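Long-range contacts in alpha-galactosidase 1 (Saccharomyces cerevisiae, PDB 3LRK), which hydrolyses terminal, non-reducing alpha-D-galactose residues from alpha-D-galactosides, including galactose oligosaccharides, galactomannans and galactolipids: residues N361-R367 against T455-G461; M369-L373 against L447-L453; L373-F377 against K386-W391. The protein carries 1 engineered substitution. One frame throughout, in Å; residues are numbered along the deposited sequence.

Contact 1. Residues N361-R367 against T455-G461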
loop_
_atom_site.group_PDB
_atom_site.type_symbol
_atom_site.label_atom_id
_atom_site.label_comp_id
_atom_site.label_asym_id
_atom_site.label_seq_id
_atom_site.Cartn_x
_atom_site.Cartn_y
_atom_site.Cartn_z
ATOM N N ASN A 361 -25.560 18.393 -3.720
ATOM C CA ASN A 361 -26.339 17.688 -2.712
ATOM C C ASN A 361 -26.449 16.200 -3.041
ATOM O O ASN A 361 -27.379 15.766 -3.723
ATOM C CB ASN A 361 -27.735 18.321 -2.567
ATOM C CG ASN A 361 -28.584 17.649 -1.498
ATOM O OD1 ASN A 361 -28.083 16.889 -0.666
ATOM N ND2 ASN A 361 -29.883 17.919 -1.524
ATOM N N GLY A 362 -25.502 15.420 -2.540
ATOM C CA GLY A 362 -25.531 13.972 -2.733
ATOM C C GLY A 362 -26.396 13.237 -1.723
ATOM O O GLY A 362 -26.421 12.008 -1.712
ATOM N N GLY A 363 -27.097 13.988 -0.872
ATOM C CA GLY A 363 -28.019 13.413 0.112
ATOM C C GLY A 363 -29.354 13.015 -0.502
ATOM O O GLY A 363 -29.656 13.377 -1.639
ATOM N N SER A 364 -30.154 12.269 0.258
ATOM C CA SER A 364 -31.394 11.661 -0.252
ATOM C C SER A 364 -32.615 12.601 -0.260
ATOM O O SER A 364 -33.655 12.290 -0.854
ATOM C CB SER A 364 -31.718 10.401 0.553
ATOM O OG SER A 364 -31.960 10.734 1.916
ATOM N N VAL A 365 -32.485 13.748 0.396
ATOM C CA VAL A 365 -33.585 14.704 0.491
ATOM C C VAL A 365 -33.116 16.074 0.027
ATOM O O VAL A 365 -31.921 16.382 0.073
ATOM C CB VAL A 365 -34.153 14.807 1.947
ATOM C CG1 VAL A 365 -35.459 15.575 1.957
ATOM C CG2 VAL A 365 -34.382 13.435 2.544
ATOM N N SER A 366 -34.068 16.883 -0.428
ATOM C CA SER A 366 -33.835 18.285 -0.738
ATOM C C SER A 366 -33.339 18.968 0.526
ATOM O O SER A 366 -33.870 18.725 1.608
ATOM C CB SER A 366 -35.138 18.931 -1.213
ATOM O OG SER A 366 -34.931 20.275 -1.604
ATOM N N ARG A 367 -32.313 19.801 0.403
ATOM C CA ARG A 367 -31.781 20.502 1.566
ATOM C C ARG A 367 -31.337 21.921 1.217
ATOM O O ARG A 367 -30.979 22.197 0.069
ATOM C CB ARG A 367 -30.635 19.711 2.212
ATOM C CG ARG A 367 -29.256 19.987 1.623
ATOM C CD ARG A 367 -28.209 19.003 2.097
ATOM N NE ARG A 367 -27.916 19.078 3.527
ATOM C CZ ARG A 367 -28.262 18.144 4.416
ATOM N NH1 ARG A 367 -28.934 17.060 4.031
ATOM N NH2 ARG A 367 -27.935 18.292 5.698
ATOM N N THR A 455 -29.325 28.620 -0.900
ATOM C CA THR A 455 -30.185 28.015 -1.920
ATOM C C THR A 455 -30.721 26.696 -1.407
ATOM O O THR A 455 -30.170 26.119 -0.478
ATOM C CB THR A 455 -29.437 27.693 -3.238
ATOM O OG1 THR A 455 -28.286 28.535 -3.381
ATOM C CG2 THR A 455 -30.370 27.850 -4.443
ATOM N N THR A 456 -31.785 26.218 -2.036
ATOM C CA THR A 456 -32.306 24.885 -1.794
ATOM C C THR A 456 -31.880 24.010 -2.968
ATOM O O THR A 456 -32.084 24.380 -4.127
ATOM C CB THR A 456 -33.844 24.903 -1.659
ATOM O OG1 THR A 456 -34.208 25.684 -0.515
ATOM C CG2 THR A 456 -34.407 23.485 -1.504
ATOM N N VAL A 457 -31.267 22.867 -2.652
ATOM C CA VAL A 457 -30.724 21.953 -3.667
ATOM C C VAL A 457 -31.443 20.605 -3.585
ATOM O O VAL A 457 -31.480 19.988 -2.518
ATOM C CB VAL A 457 -29.181 21.765 -3.528
ATOM C CG1 VAL A 457 -28.626 20.970 -4.700
ATOM C CG2 VAL A 457 -28.468 23.114 -3.450
ATOM N N PRO A 458 -32.028 20.153 -4.711
ATOM C CA PRO A 458 -32.748 18.882 -4.739
ATOM C C PRO A 458 -31.853 17.689 -4.394
ATOM O O PRO A 458 -30.626 17.756 -4.555
ATOM C CB PRO A 458 -33.238 18.772 -6.190
ATOM C CG PRO A 458 -33.141 20.137 -6.757
ATOM C CD PRO A 458 -32.043 20.830 -6.020
ATOM N N ALA A 459 -32.473 16.611 -3.917
ATOM C CA ALA A 459 -31.774 15.349 -3.669
ATOM C C ALA A 459 -31.000 14.896 -4.907
ATOM O O ALA A 459 -31.542 14.910 -6.022
ATOM C CB ALA A 459 -32.763 14.281 -3.257
ATOM N N HIS A 460 -29.739 14.499 -4.707
ATOM C CA HIS A 460 -28.853 14.080 -5.810
ATOM C C HIS A 460 -28.746 15.144 -6.905
ATOM O O HIS A 460 -28.585 14.826 -8.083
ATOM C CB HIS A 460 -29.316 12.740 -6.413
ATOM C CG HIS A 460 -29.094 11.555 -5.525
ATOM N ND1 HIS A 460 -29.171 10.259 -5.988
ATOM C CD2 HIS A 460 -28.783 11.466 -4.209
ATOM C CE1 HIS A 460 -28.929 9.423 -4.994
ATOM N NE2 HIS A 460 -28.685 10.129 -3.905
ATOM N N GLY A 461 -28.834 16.409 -6.510
ATOM C CA GLY A 461 -28.825 17.517 -7.455
ATOM C C GLY A 461 -27.766 18.559 -7.168
ATOM O O GLY A 461 -26.901 18.373 -6.295
HETATM O O HOH W 1 -28.034 9.917 -1.183
#

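Contact 2. Residues M369-L373 against L447-L453. With NAG (2-acetamido-2-deoxy-beta-D-glucopyranose), chain G.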
loop_
_atom_site.group_PDB
_atom_site.type_symbol
_atom_site.label_atom_id
_atom_site.label_comp_id
_atom_site.label_asym_id
_atom_site.label_seq_id
_atom_site.Cartn_x
_atom_site.Cartn_y
_atom_site.Cartn_z
ATOM N N MET A 369 -28.565 24.716 1.124
ATOM C CA MET A 369 -27.108 24.717 1.049
ATOM C C MET A 369 -26.613 26.159 0.981
ATOM O O MET A 369 -27.257 27.025 0.382
ATOM C CB MET A 369 -26.610 23.911 -0.162
ATOM C CG MET A 369 -26.887 22.406 -0.082
ATOM S SD MET A 369 -25.953 21.400 -1.268
ATOM C CE MET A 369 -24.318 21.437 -0.525
ATOM N N ASN A 370 -25.492 26.408 1.625
ATOM C CA ASN A 370 -24.956 27.729 1.832
ATOM C C ASN A 370 -23.440 27.858 1.700
ATOM O O ASN A 370 -22.739 26.963 2.057
ATOM C CB ASN A 370 -25.375 28.227 3.216
ATOM C CG ASN A 370 -24.781 27.429 4.348
ATOM O OD1 ASN A 370 -23.813 27.812 4.902
ATOM N ND2 ASN A 370 -25.400 26.340 4.709
ATOM N N THR A 371 -22.953 28.997 1.236
ATOM C CA THR A 371 -21.535 29.316 1.275
ATOM C C THR A 371 -21.328 30.834 1.372
ATOM O O THR A 371 -22.297 31.598 1.411
ATOM C CB THR A 371 -20.766 28.695 0.070
ATOM O OG1 THR A 371 -19.359 28.881 0.264
ATOM C CG2 THR A 371 -21.197 29.317 -1.261
ATOM N N THR A 372 -20.065 31.249 1.440
ATOM C CA THR A 372 -19.679 32.656 1.550
ATOM C C THR A 372 -18.572 32.923 0.542
ATOM O O THR A 372 -18.015 31.982 -0.023
ATOM C CB THR A 372 -19.115 32.980 2.957
ATOM O OG1 THR A 372 -17.914 32.232 3.167
ATOM C CG2 THR A 372 -20.116 32.638 4.070
ATOM N N LEU A 373 -18.236 34.196 0.334
ATOM C CA LEU A 373 -17.104 34.573 -0.521
ATOM C C LEU A 373 -15.774 34.002 -0.030
ATOM O O LEU A 373 -14.897 33.680 -0.843
ATOM C CB LEU A 373 -16.988 36.097 -0.656
ATOM C CG LEU A 373 -18.080 36.864 -1.412
ATOM C CD1 LEU A 373 -17.813 38.369 -1.318
ATOM C CD2 LEU A 373 -18.185 36.420 -2.871
ATOM N N LEU A 447 -23.653 38.500 -4.347
ATOM C CA LEU A 447 -23.068 38.115 -3.069
ATOM C C LEU A 447 -22.074 39.177 -2.624
ATOM O O LEU A 447 -21.085 39.435 -3.310
ATOM C CB LEU A 447 -22.376 36.749 -3.169
ATOM C CG LEU A 447 -22.469 35.744 -2.012
ATOM C CD1 LEU A 447 -21.472 34.613 -2.227
ATOM C CD2 LEU A 447 -22.268 36.368 -0.640
ATOM N N SER A 448 -22.355 39.783 -1.473
ATOM C CA SER A 448 -21.518 40.830 -0.894
ATOM C C SER A 448 -20.625 40.246 0.200
ATOM O O SER A 448 -20.923 39.173 0.731
ATOM C CB SER A 448 -22.392 41.945 -0.296
ATOM O OG SER A 448 -23.353 42.409 -1.225
ATOM N N PRO A 449 -19.532 40.948 0.551
ATOM C CA PRO A 449 -18.761 40.521 1.714
ATOM C C PRO A 449 -19.653 40.372 2.950
ATOM O O PRO A 449 -20.648 41.096 3.091
ATOM C CB PRO A 449 -17.773 41.670 1.914
ATOM C CG PRO A 449 -17.598 42.243 0.569
ATOM C CD PRO A 449 -18.939 42.139 -0.088
ATOM N N ASN A 450 -19.300 39.422 3.815
ATOM C CA ASN A 450 -20.006 39.161 5.081
ATOM C C ASN A 450 -21.367 38.459 4.933
ATOM O O ASN A 450 -21.874 37.876 5.898
ATOM C CB ASN A 450 -20.137 40.439 5.941
ATOM C CG ASN A 450 -18.898 41.328 5.878
ATOM O OD1 ASN A 450 -17.770 40.868 6.083
ATOM N ND2 ASN A 450 -19.105 42.609 5.592
ATOM N N ALA A 451 -21.947 38.519 3.732
ATOM C CA ALA A 451 -23.239 37.890 3.445
ATOM C C ALA A 451 -23.090 36.400 3.099
ATOM O O ALA A 451 -21.993 35.938 2.772
ATOM C CB ALA A 451 -23.940 38.631 2.323
ATOM N N ILE A 452 -24.188 35.649 3.180
ATOM C CA ILE A 452 -24.153 34.242 2.768
ATOM C C ILE A 452 -25.036 33.971 1.544
ATOM O O ILE A 452 -26.105 34.568 1.389
ATOM C CB ILE A 452 -24.434 33.230 3.941
ATOM C CG1 ILE A 452 -25.927 32.927 4.104
ATOM C CG2 ILE A 452 -23.797 33.705 5.265
ATOM C CD1 ILE A 452 -26.210 31.595 4.782
ATOM N N LEU A 453 -24.550 33.101 0.662
ATOM C CA LEU A 453 -25.335 32.594 -0.458
ATOM C C LEU A 453 -26.135 31.385 0.027
ATOM O O LEU A 453 -25.561 30.386 0.450
ATOM C CB LEU A 453 -24.414 32.228 -1.637
ATOM C CG LEU A 453 -24.860 31.318 -2.795
ATOM C CD1 LEU A 453 -26.184 31.742 -3.417
ATOM C CD2 LEU A 453 -23.769 31.257 -3.865
HETATM C C1 NAG G . -25.268 25.144 5.501
HETATM C C2 NAG G . -24.130 24.277 6.061
HETATM C C3 NAG G . -24.637 23.209 7.041
HETATM C C4 NAG G . -25.556 23.807 8.108
HETATM C C5 NAG G . -26.599 24.739 7.480
HETATM C C6 NAG G . -27.369 25.499 8.557
HETATM C C7 NAG G . -22.009 23.719 4.998
HETATM C C8 NAG G . -21.310 22.892 3.959
HETATM N N2 NAG G . -23.341 23.668 4.999
HETATM O O3 NAG G . -23.547 22.579 7.676
HETATM O O4 NAG G . -26.184 22.764 8.828
HETATM O O5 NAG G . -26.002 25.679 6.594
HETATM O O6 NAG G . -28.688 25.000 8.621
HETATM O O7 NAG G . -21.357 24.396 5.796
HETATM O O HOH W 2 -19.794 36.343 1.588
#

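Contact 3. Residues L373-F377 against K386-W391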
loop_
_atom_site.group_PDB
_atom_site.type_symbol
_atom_site.label_atom_id
_atom_site.label_comp_id
_atom_site.label_asym_id
_atom_site.label_seq_id
_atom_site.Cartn_x
_atom_site.Cartn_y
_atom_site.Cartn_z
ATOM N N LEU A 373 -18.236 34.196 0.334
ATOM C CA LEU A 373 -17.104 34.573 -0.521
ATOM C C LEU A 373 -15.774 34.002 -0.030
ATOM O O LEU A 373 -14.897 33.680 -0.843
ATOM C CB LEU A 373 -16.988 36.097 -0.656
ATOM C CG LEU A 373 -18.080 36.864 -1.412
ATOM C CD1 LEU A 373 -17.813 38.369 -1.318
ATOM C CD2 LEU A 373 -18.185 36.420 -2.871
ATOM N N GLU A 374 -15.624 33.888 1.290
ATOM C CA GLU A 374 -14.401 33.344 1.897
ATOM C C GLU A 374 -14.170 31.891 1.480
ATOM O O GLU A 374 -13.043 31.519 1.162
ATOM C CB GLU A 374 -14.424 33.470 3.429
ATOM C CG GLU A 374 -14.495 34.914 3.945
ATOM C CD GLU A 374 -14.290 35.035 5.455
ATOM O OE1 GLU A 374 -14.183 33.995 6.142
ATOM O OE2 GLU A 374 -14.231 36.182 5.956
ATOM N N GLU A 375 -15.243 31.097 1.460
ATOM C CA GLU A 375 -15.192 29.693 1.024
ATOM C C GLU A 375 -15.033 29.560 -0.484
ATOM O O GLU A 375 -14.237 28.742 -0.953
ATOM C CB GLU A 375 -16.443 28.931 1.452
ATOM C CG GLU A 375 -16.590 28.698 2.940
ATOM C CD GLU A 375 -17.618 27.625 3.248
ATOM O OE1 GLU A 375 -18.593 27.480 2.475
ATOM O OE2 GLU A 375 -17.440 26.916 4.262
ATOM N N ILE A 376 -15.809 30.344 -1.235
ATOM C CA ILE A 376 -15.728 30.364 -2.698
ATOM C C ILE A 376 -14.317 30.724 -3.168
ATOM O O ILE A 376 -13.731 30.020 -3.996
ATOM C CB ILE A 376 -16.757 31.343 -3.317
ATOM C CG1 ILE A 376 -18.180 30.806 -3.135
ATOM C CG2 ILE A 376 -16.443 31.598 -4.787
ATOM C CD1 ILE A 376 -19.277 31.856 -3.320
ATOM N N PHE A 377 -13.773 31.809 -2.623
ATOM C CA PHE A 377 -12.439 32.254 -2.980
ATOM C C PHE A 377 -11.443 31.758 -1.938
ATOM O O PHE A 377 -10.798 32.531 -1.207
ATOM C CB PHE A 377 -12.418 33.767 -3.207
ATOM C CG PHE A 377 -13.293 34.201 -4.352
ATOM C CD1 PHE A 377 -14.558 34.733 -4.119
ATOM C CD2 PHE A 377 -12.860 34.052 -5.670
ATOM C CE1 PHE A 377 -15.373 35.123 -5.182
ATOM C CE2 PHE A 377 -13.665 34.438 -6.739
ATOM C CZ PHE A 377 -14.924 34.975 -6.496
ATOM N N LYS A 386 -10.898 40.222 -4.066
ATOM C CA LYS A 386 -11.962 39.239 -4.303
ATOM C C LYS A 386 -12.919 39.104 -3.112
ATOM O O LYS A 386 -14.124 38.926 -3.300
ATOM C CB LYS A 386 -11.378 37.876 -4.702
ATOM C CG LYS A 386 -10.858 37.829 -6.134
ATOM C CD LYS A 386 -10.158 36.508 -6.449
ATOM C CE LYS A 386 -9.852 36.385 -7.938
ATOM N NZ LYS A 386 -8.943 35.239 -8.253
ATOM N N LEU A 387 -12.385 39.196 -1.894
ATOM C CA LEU A 387 -13.197 39.029 -0.682
ATOM C C LEU A 387 -13.898 40.323 -0.267
ATOM O O LEU A 387 -14.865 40.299 0.495
ATOM C CB LEU A 387 -12.362 38.469 0.484
ATOM C CG LEU A 387 -11.843 37.022 0.414
ATOM C CD1 LEU A 387 -11.420 36.541 1.800
ATOM C CD2 LEU A 387 -12.880 36.079 -0.169
ATOM N N THR A 388 -13.396 41.437 -0.792
ATOM C CA THR A 388 -13.879 42.781 -0.479
ATOM C C THR A 388 -14.896 43.274 -1.520
ATOM O O THR A 388 -15.584 44.275 -1.298
ATOM C CB THR A 388 -12.669 43.743 -0.358
ATOM O OG1 THR A 388 -12.025 43.520 0.902
ATOM C CG2 THR A 388 -13.074 45.207 -0.455
ATOM N N SER A 389 -14.998 42.559 -2.639
ATOM C CA SER A 389 -15.883 42.938 -3.744
ATOM C C SER A 389 -17.229 42.237 -3.704
ATOM O O SER A 389 -17.398 41.225 -3.017
ATOM C CB SER A 389 -15.220 42.643 -5.092
ATOM O OG SER A 389 -14.032 43.389 -5.249
ATOM N N THR A 390 -18.181 42.782 -4.461
ATOM C CA THR A 390 -19.502 42.180 -4.623
ATOM C C THR A 390 -19.541 41.413 -5.949
ATOM O O THR A 390 -19.026 41.888 -6.967
ATOM C CB THR A 390 -20.621 43.255 -4.523
ATOM O OG1 THR A 390 -20.617 43.808 -3.202
ATOM C CG2 THR A 390 -22.002 42.668 -4.803
ATOM N N TRP A 391 -20.130 40.217 -5.918
ATOM C CA TRP A 391 -20.166 39.337 -7.088
ATOM C C TRP A 391 -21.590 39.033 -7.499
ATOM O O TRP A 391 -22.415 38.684 -6.656
ATOM C CB TRP A 391 -19.418 38.026 -6.805
ATOM C CG TRP A 391 -17.947 38.229 -6.596
ATOM C CD1 TRP A 391 -17.339 38.717 -5.473
ATOM C CD2 TRP A 391 -16.900 37.971 -7.541
ATOM N NE1 TRP A 391 -15.979 38.779 -5.659
ATOM C CE2 TRP A 391 -15.681 38.325 -6.918
ATOM C CE3 TRP A 391 -16.872 37.474 -8.852
ATOM C CZ2 TRP A 391 -14.444 38.192 -7.559
ATOM C CZ3 TRP A 391 -15.644 37.343 -9.490
ATOM C CH2 TRP A 391 -14.446 37.704 -8.841
#

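Contact 1. Residues N361-R367 against T455-G461
N361 sends its amide across to the backbone of V457 and P458, and the rest of the contact is arranged around that side chain. With CG anti to the backbone N (chi1 -178°), the amide lies beside its own carbonyl carbon and looks into the loop that its chain makes. ND2 gives a hydrogen bond to V457 O at 2.8 Å, reaching it from above the carbonyl plane, and a weak one to P458 O. It also holds V365 O, 3.0 Å from ND2 and in the plane of the amide. OD1, at the other end, accepts from G363 N, closing an Asx turn. Pulled from both ends, the amide is fixed in its rotation. N361 CB packs against V457 CG1 at 3.5 Å.

V457 O is gripped twice: R367 N comes to it from the face opposite ND2, at 3.0 Å. V457 N answers with a nearly straight bond to R367 O. H460 lies at the far end, its CD2 edge near G363 O, while its backbone N bonds to the same oxygen at 3.3 Å. A water links H460 NE2 to G362 O, E275 takes ND1, and F214 stacks on the ring. Between these ends A459 CB sits 3.2 Å from S364 O.

R367 NH1 forms a salt bridge with D334. Segment 361-367 links strand 355-361 to strand 367-371, and the type II beta turn P458-G461 links 453-457 back to 461-469, so the two loops pair where the chain passes between the sheets of the C-terminal beta sandwich.

Contact 2. Residues M369-L373 against L447-L453
L373 reaches out over the turn that starts at S448. Its CB points toward the other segment, and L373 CG, anti to the carbonyl carbon (chi1 -67°), comes within 4.2 Å of L447 CD1. There the branch divides. L373 CD2 packs on L447 CD1 at 3.8 Å, the two leucines sliding past each other in opposite directions. L373 CD1 runs on over the S448-P449 peptide, 3.6 Å from P449 N, and has the proline CD beside it.

The backbone N of L373 is bonded to a water. This water accepts from L373 N at 2.9 Å and donates to both S448 O and A451 O, tying the first turn of helix 373-376 to the type II turn from S448 to A451. T372 occupies the N-cap position, its OG1 weakly bonded to E375 N, while its CG2 leans on I452 CG2.

Further back the chains pair as antiparallel strands: T371 and L453 form a hydrogen-bonded pair, with L453 N to T371 O at 2.8 Å and T371 N to L453 O at 3.1 Å. T371 CG2 meets L453 CD2 obliquely, and T371 OG1 bonds to E375. Next along, N370 lays its CB against I452 CD1 at 3.8 Å; with CG between the backbone N and the carbonyl carbon (chi1 65°), its amide carries on to the sugar.

Chemically the contact is divided. Its apolar branches pack inward from here, L447 on I376, L453 on I393 and L373 on W391, while L373 CD1 covers the turn and a water serves the turn's carbonyls. At the other end the N-glycan is carried covalently, N370 ND2 to NAG C1, beside the I452 side chain.

Contact 3. Residues L373-F377 against K386-W391
F377 and W391 are brought together by matching first torsions: in each, CG stands anti to the carbonyl carbon, with chi1 of -63° and -66°. The side chains then arrive from opposite directions, and F377 CZ comes over one face of the indole, 3.4 Å from W391 CZ2. The F377 ring and the six-membered ring of W391 meet obliquely, planes at 36°, centroids 4.5 Å apart. K386 crosses F377 at about a right angle: K386 CB lies over one face of the F377 ring, toward its rim, and K386 CD comes to 3.7 Å from F377 CD2. On the opposite face, also near the rim, sits the methyl CG2 of I376.

The indole is also fixed at its nitrogen. W391 NE1 donates to K386 O at 3.0 Å, in the carbonyl plane and on a lone pair, which ties the tryptophan back to the short helix ahead of it. W391 starts strand 391-395 of the antiparallel sheet in the C-terminal beta sandwich, and L467 and P469 of strand 461-469 touch it as well. The two helical segments here belong to the connection that leads from strand 367-371 to that strand. A leucine in place of W391 would probably leave K386 O without its donor and open a gap against F377 CZ, letting the phenyl ring shift.

L387 bridges to the other helix: its CD2 lies 3.2 Å from L373 O, the carbonyl that receives F377 N, and 3.8 Å from F377 CB. Its CD1 meets E374 CG. L373 adds its CD2 against W391 CD1 at 3.6 Å, and its CD1 lies 3.3 Å from S389 O, a buried carbonyl oxygen that has no partner in the model.

Overall arrangement
All three contacts lie in the C-terminal beta sandwich, away from the catalytic residues. Contacts 1 and 2 have centres 19 Å apart and share the pairing of strands 367-371 and 453-457; M369 N meets T455 O at 2.7 Å, probably a hydrogen bond, and M369 SD packs on N361 and V457. Contacts 2 and 3 are closer, about 8 Å between centres, and share L373; L447 N lies 2.6 Å from W391 O, and P449 rests on the carbonyls of L387, T388 and S389. Contacts 1 and 3 stay about 10 Å apart at their nearest atoms. The only glycan attached within these segments is on N370, in contact 2; the R367 side chain of contact 1 lies about 6 Å from a bound NAG.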